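Local structure of pyruvate kinase (Pyrobaculum aerophilum, 3QTG) at residues Glu426-Gly431 with Ala446-Arg451; Arg138-Val143 with Val168-Asp173. The protein catalyses the last step of glycolysis, the interconversion of phosphoenolpyruvate and ADP with pyruvate and ATP, with the help of a divalent metal cation. One frame throughout, in Å; residues are numbered along the deposited sequence.

Interaction 1 of 2, residues Glu426-Gly431 with Ala446-Arg451. With SO4 (sulfate ion), chain C.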
loop_
_atom_site.group_PDB
_atom_site.type_symbol
_atom_site.label_atom_id
_atom_site.label_comp_id
_atom_site.label_asym_id
_atom_site.label_seq_id
_atom_site.Cartn_x
_atom_site.Cartn_y
_atom_site.Cartn_z
ATOM N N GLU A 426 -39.265 -14.427 14.820
ATOM C CA GLU A 426 -39.630 -13.817 16.102
ATOM C C GLU A 426 -38.544 -12.878 16.592
ATOM O O GLU A 426 -38.810 -11.922 17.327
ATOM C CB GLU A 426 -39.938 -14.896 17.154
ATOM C CG GLU A 426 -41.015 -14.495 18.201
ATOM C CD GLU A 426 -42.141 -13.622 17.620
ATOM O OE1 GLU A 426 -42.969 -14.144 16.832
ATOM O OE2 GLU A 426 -42.191 -12.408 17.950
ATOM N N ASN A 427 -37.320 -13.157 16.151
ATOM C CA ASN A 427 -36.140 -12.442 16.592
ATOM C C ASN A 427 -35.020 -12.704 15.589
ATOM O O ASN A 427 -35.184 -13.503 14.657
ATOM C CB ASN A 427 -35.748 -12.908 18.002
ATOM C CG ASN A 427 -35.558 -14.419 18.090
ATOM O OD1 ASN A 427 -34.835 -15.012 17.296
ATOM N ND2 ASN A 427 -36.199 -15.045 19.070
ATOM N N TYR A 428 -33.883 -12.050 15.801
ATOM C CA TYR A 428 -32.768 -12.100 14.875
ATOM C C TYR A 428 -32.217 -13.503 14.739
ATOM O O TYR A 428 -32.034 -13.979 13.618
ATOM C CB TYR A 428 -31.658 -11.187 15.347
ATOM C CG TYR A 428 -31.824 -9.757 14.924
ATOM C CD1 TYR A 428 -32.029 -8.764 15.870
ATOM C CD2 TYR A 428 -31.779 -9.395 13.575
ATOM C CE1 TYR A 428 -32.174 -7.440 15.491
ATOM C CE2 TYR A 428 -31.919 -8.065 13.184
ATOM C CZ TYR A 428 -32.111 -7.099 14.151
ATOM O OH TYR A 428 -32.270 -5.791 13.799
ATOM N N GLU A 429 -31.977 -14.154 15.882
ATOM C CA GLU A 429 -31.362 -15.470 15.914
ATOM C C GLU A 429 -32.195 -16.510 15.170
ATOM O O GLU A 429 -31.649 -17.300 14.414
ATOM C CB GLU A 429 -30.998 -15.910 17.350
ATOM C CG GLU A 429 -29.754 -16.837 17.417
ATOM C CD GLU A 429 -28.406 -16.102 17.213
ATOM O OE1 GLU A 429 -28.097 -15.198 18.019
ATOM O OE2 GLU A 429 -27.647 -16.430 16.255
ATOM N N GLU A 430 -33.516 -16.475 15.345
ATOM C CA GLU A 430 -34.420 -17.379 14.623
ATOM C C GLU A 430 -34.457 -17.032 13.117
ATOM O O GLU A 430 -34.422 -17.920 12.254
ATOM C CB GLU A 430 -35.813 -17.349 15.269
ATOM C CG GLU A 430 -36.967 -17.884 14.415
ATOM C CD GLU A 430 -38.338 -17.738 15.093
ATOM O OE1 GLU A 430 -38.482 -18.203 16.256
ATOM O OE2 GLU A 430 -39.270 -17.173 14.467
ATOM N N GLY A 431 -34.495 -15.735 12.812
ATOM C CA GLY A 431 -34.425 -15.276 11.439
ATOM C C GLY A 431 -33.183 -15.749 10.711
ATOM O O GLY A 431 -33.271 -16.292 9.608
ATOM N N ALA A 446 -22.749 -15.337 7.435
ATOM C CA ALA A 446 -24.109 -14.945 7.786
ATOM C C ALA A 446 -24.119 -14.022 9.005
ATOM O O ALA A 446 -23.503 -14.338 10.003
ATOM C CB ALA A 446 -24.962 -16.190 8.048
ATOM N N THR A 447 -24.818 -12.884 8.914
ATOM C CA THR A 447 -24.885 -11.904 10.019
ATOM C C THR A 447 -26.236 -11.291 10.322
ATOM O O THR A 447 -27.131 -11.244 9.487
ATOM C CB THR A 447 -24.059 -10.603 9.766
ATOM O OG1 THR A 447 -23.827 -10.397 8.362
ATOM C CG2 THR A 447 -22.827 -10.592 10.518
ATOM N N TYR A 448 -26.325 -10.754 11.528
ATOM C CA TYR A 448 -27.267 -9.699 11.860
ATOM C C TYR A 448 -26.598 -8.747 12.861
ATOM O O TYR A 448 -25.592 -9.098 13.513
ATOM C CB TYR A 448 -28.593 -10.263 12.419
ATOM C CG TYR A 448 -28.465 -10.967 13.751
ATOM C CD1 TYR A 448 -28.305 -10.239 14.925
ATOM C CD2 TYR A 448 -28.507 -12.359 13.837
ATOM C CE1 TYR A 448 -28.172 -10.861 16.155
ATOM C CE2 TYR A 448 -28.387 -12.999 15.069
ATOM C CZ TYR A 448 -28.221 -12.231 16.222
ATOM O OH TYR A 448 -28.076 -12.816 17.453
ATOM N N GLY A 449 -27.158 -7.544 12.987
ATOM C CA GLY A 449 -26.742 -6.666 14.057
ATOM C C GLY A 449 -27.322 -5.280 14.002
ATOM O O GLY A 449 -27.341 -4.659 12.941
ATOM N N ILE A 450 -27.781 -4.795 15.154
ATOM C CA ILE A 450 -28.296 -3.428 15.274
ATOM C C ILE A 450 -27.435 -2.605 16.203
ATOM O O ILE A 450 -26.773 -3.159 17.089
ATOM C CB ILE A 450 -29.767 -3.361 15.783
ATOM C CG1 ILE A 450 -29.979 -4.180 17.056
ATOM C CG2 ILE A 450 -30.720 -3.797 14.714
ATOM C CD1 ILE A 450 -30.160 -3.332 18.294
ATOM N N ARG A 451 -27.455 -1.286 15.994
ATOM C CA ARG A 451 -26.756 -0.341 16.860
ATOM C C ARG A 451 -27.048 -0.615 18.339
ATOM O O ARG A 451 -28.209 -0.765 18.742
ATOM C CB ARG A 451 -27.147 1.090 16.522
ATOM C CG ARG A 451 -26.049 2.069 16.854
ATOM C CD ARG A 451 -26.581 3.467 17.092
ATOM N NE ARG A 451 -25.476 4.424 17.179
ATOM C CZ ARG A 451 -24.541 4.437 18.135
ATOM N NH1 ARG A 451 -24.554 3.547 19.127
ATOM N NH2 ARG A 451 -23.577 5.355 18.097
HETATM S S SO4 C . -31.423 -3.943 10.677
HETATM O O1 SO4 C . -32.068 -5.115 11.224
HETATM O O2 SO4 C . -32.454 -3.085 10.079
HETATM O O3 SO4 C . -30.458 -4.319 9.644
HETATM O O4 SO4 C . -30.704 -3.173 11.694
#
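Y428, in the first turn of helix 428-439, sets its CB over the ring of Y448 on strand 444-448. The tight part is a CH-pi contact: Y428 CB sits 3.4 Å from the centroid of the Y448 ring, almost on the ring normal. The two rings run nearly parallel, planes 15° apart, but are slid so far that they barely overlap; instead Y428 CD2 packs obliquely against Y448 CB at 3.5 Å. Y448 has CG wedged between its backbone N and carbonyl carbon (chi1 66°), which turns the ring face to Y428 CB. At its far edge Y448 OH gives a hydrogen bond to E429 OE1, modelled at a very short 2.4 Å, a length that is doubtful.

Toward the solvent side the fit is looser. I450, exposed, lies by the outer end of the Y428 ring, and a sulfate, probably from the crystallisation liquor, appears to accept from Y428 OH; S381 and the backbone N of M382 and S383 also hold it. N427 caps the helix, its OD1 taking E430 N at 2.8 Å. Among its neighbours, Y448 packs on L432 of helix 428-439 and on S456 of the antiparallel strand 455-460, while K458 of the second subunit packs against Y448.

Interaction 2 of 2, residues Arg138-Val143 with Val168-Asp173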
loop_
_atom_site.group_PDB
_atom_site.type_symbol
_atom_site.label_atom_id
_atom_site.label_comp_id
_atom_site.label_asym_id
_atom_site.label_seq_id
_atom_site.Cartn_x
_atom_site.Cartn_y
_atom_site.Cartn_z
ATOM N N ARG A 138 -34.978 21.311 -29.458
ATOM C CA ARG A 138 -35.043 21.434 -30.928
ATOM C C ARG A 138 -35.201 22.874 -31.456
ATOM O O ARG A 138 -35.026 23.143 -32.650
ATOM C CB ARG A 138 -36.194 20.592 -31.493
ATOM C CG ARG A 138 -36.132 19.097 -31.150
ATOM C CD ARG A 138 -37.024 18.263 -32.094
ATOM N NE ARG A 138 -37.155 16.871 -31.632
ATOM C CZ ARG A 138 -36.347 15.864 -31.983
ATOM N NH1 ARG A 138 -35.325 16.062 -32.819
ATOM N NH2 ARG A 138 -36.563 14.647 -31.488
ATOM N N LEU A 139 -35.594 23.789 -30.585
ATOM C CA LEU A 139 -35.646 25.198 -30.948
ATOM C C LEU A 139 -34.743 25.903 -29.969
ATOM O O LEU A 139 -35.013 25.909 -28.767
ATOM C CB LEU A 139 -37.087 25.736 -30.900
ATOM C CG LEU A 139 -37.383 27.186 -31.339
ATOM C CD1 LEU A 139 -36.619 27.626 -32.603
ATOM C CD2 LEU A 139 -38.902 27.413 -31.517
ATOM N N ARG A 140 -33.643 26.446 -30.473
ATOM C CA ARG A 140 -32.726 27.217 -29.657
ATOM C C ARG A 140 -32.839 28.677 -30.052
ATOM O O ARG A 140 -33.008 29.000 -31.224
ATOM C CB ARG A 140 -31.286 26.742 -29.835
ATOM C CG ARG A 140 -31.134 25.228 -29.801
ATOM C CD ARG A 140 -29.755 24.780 -30.272
ATOM N NE ARG A 140 -28.840 24.705 -29.135
ATOM C CZ ARG A 140 -27.946 25.633 -28.867
ATOM N NH1 ARG A 140 -27.851 26.664 -29.664
ATOM N NH2 ARG A 140 -27.147 25.526 -27.825
ATOM N N LEU A 141 -32.768 29.548 -29.051
ATOM C CA LEU A 141 -32.827 30.983 -29.280
ATOM C C LEU A 141 -31.705 31.639 -28.492
ATOM O O LEU A 141 -31.563 31.397 -27.297
ATOM C CB LEU A 141 -34.165 31.604 -28.838
ATOM C CG LEU A 141 -35.643 31.207 -29.048
ATOM C CD1 LEU A 141 -36.376 31.950 -30.218
ATOM C CD2 LEU A 141 -35.947 29.699 -29.001
ATOM N N LYS A 142 -30.941 32.492 -29.168
ATOM C CA LYS A 142 -29.792 33.157 -28.566
ATOM C C LYS A 142 -30.252 34.513 -28.014
ATOM O O LYS A 142 -30.715 35.353 -28.771
ATOM C CB LYS A 142 -28.728 33.395 -29.643
ATOM C CG LYS A 142 -27.324 33.000 -29.294
ATOM C CD LYS A 142 -26.852 33.439 -27.925
ATOM C CE LYS A 142 -25.477 32.813 -27.651
ATOM N NZ LYS A 142 -24.442 33.370 -28.569
ATOM N N VAL A 143 -30.105 34.727 -26.712
ATOM C CA VAL A 143 -30.532 35.979 -26.060
ATOM C C VAL A 143 -29.630 37.196 -26.392
ATOM O O VAL A 143 -28.431 37.211 -26.112
ATOM C CB VAL A 143 -30.694 35.802 -24.531
ATOM C CG1 VAL A 143 -31.177 37.094 -23.861
ATOM C CG2 VAL A 143 -31.653 34.647 -24.229
ATOM N N VAL A 168 -36.573 25.941 -21.065
ATOM C CA VAL A 168 -35.389 25.705 -20.244
ATOM C C VAL A 168 -34.293 26.660 -20.720
ATOM O O VAL A 168 -34.243 26.984 -21.892
ATOM C CB VAL A 168 -34.970 24.205 -20.333
ATOM C CG1 VAL A 168 -33.571 23.959 -19.730
ATOM C CG2 VAL A 168 -36.039 23.319 -19.646
ATOM N N VAL A 169 -33.466 27.154 -19.798
ATOM C CA VAL A 169 -32.337 27.995 -20.157
ATOM C C VAL A 169 -31.081 27.119 -20.015
ATOM O O VAL A 169 -30.759 26.671 -18.915
ATOM C CB VAL A 169 -32.248 29.281 -19.270
ATOM C CG1 VAL A 169 -31.109 30.200 -19.735
ATOM C CG2 VAL A 169 -33.585 30.075 -19.292
ATOM N N GLU A 170 -30.415 26.854 -21.140
ATOM C CA GLU A 170 -29.195 26.032 -21.195
ATOM C C GLU A 170 -28.174 26.436 -20.135
ATOM O O GLU A 170 -27.672 27.559 -20.155
ATOM C CB GLU A 170 -28.578 26.150 -22.585
ATOM C CG GLU A 170 -27.405 25.217 -22.869
ATOM C CD GLU A 170 -26.911 25.387 -24.287
ATOM O OE1 GLU A 170 -26.274 26.426 -24.554
ATOM O OE2 GLU A 170 -27.179 24.502 -25.133
ATOM N N GLY A 171 -27.888 25.526 -19.200
ATOM C CA GLY A 171 -26.909 25.762 -18.132
ATOM C C GLY A 171 -27.334 26.670 -16.987
ATOM O O GLY A 171 -26.498 27.047 -16.160
ATOM N N LYS A 172 -28.624 27.028 -16.930
ATOM C CA LYS A 172 -29.160 27.863 -15.847
ATOM C C LYS A 172 -30.264 27.147 -15.100
ATOM O O LYS A 172 -31.063 26.432 -15.689
ATOM C CB LYS A 172 -29.706 29.211 -16.359
ATOM C CG LYS A 172 -28.696 30.132 -17.012
ATOM C CD LYS A 172 -27.739 30.748 -16.014
ATOM C CE LYS A 172 -26.732 31.633 -16.724
ATOM N NZ LYS A 172 -27.291 32.997 -16.982
ATOM N N ASP A 173 -30.296 27.350 -13.792
ATOM C CA ASP A 173 -31.357 26.842 -12.938
ATOM C C ASP A 173 -32.373 27.931 -12.612
ATOM O O ASP A 173 -32.011 29.090 -12.407
ATOM C CB ASP A 173 -30.766 26.335 -11.626
ATOM C CG ASP A 173 -29.915 25.100 -11.808
ATOM O OD1 ASP A 173 -30.203 24.104 -11.101
ATOM O OD2 ASP A 173 -28.977 25.121 -12.646
#
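R140 NH2 reaches E170 OE2 at 2.9 Å, a salt bridge that carries the whole contact between 138-143 and 168-173. The bond is somewhat bent, 133° at the hydrogen. The nitrogen arrives on the syn side of the carboxylate oxygen and a little out of the carboxylate plane, and the two flat groups are turned 48° against each other, so the pairing is single and not the two-pronged, coplanar kind: E170 OE1 stays 3.5 Å from R140 NH2. The bend at chi3 of R140 (90°) turns its guanidinium toward E170, which comes to meet it on an extended chain, with CG anti to the backbone N. The other terminal nitrogen, R140 NH1, is taken by E156 in a second salt bridge, so two carboxylates share one guanidinium.

Strands 139-146 and 167-169, on which the segments lie, belong to the mixed beta sheet of the small domain inserted in the pyruvate kinase barrel. Strand 131-134 runs between them, antiparallel to each, and the R140 and E170 side chains bridge across it, both touching V131. With an alanine in place of E170, R140 NH2 would probably lose its carboxylate mate and the guanidinium would be more free to turn about its remaining bridge to E156.

E170 also opens the bend of a type II beta turn from V169 to K172, closed by K172 N on V169 O at 2.9 Å, with G171 at positive phi. At the end of the turn, K172 NZ forms salt bridges with D130 and E127, and D173 accepts from the backbone N of G235.

Interaction 2 comes first along the chain and closes before interaction 1 opens. Their centres are 54 Å apart, on opposite sides of the chain's centre, and their nearest atoms about 35 Å apart, so neither touches the other. They share no sheet: interaction 2 spans three strands of the mixed sheet in the small inserted domain, interaction 1 joins a helix to the sheet of the C-terminal alpha/beta domain. The eight-stranded parallel barrel is a third, separate sheet. Both contacts lie away from the probable catalytic and ligand-binding residues, and each is local to its own domain, a surface salt bridge in interaction 2 and aromatic packing in interaction 1, although interaction 1 also meets the second subunit of the tetramer.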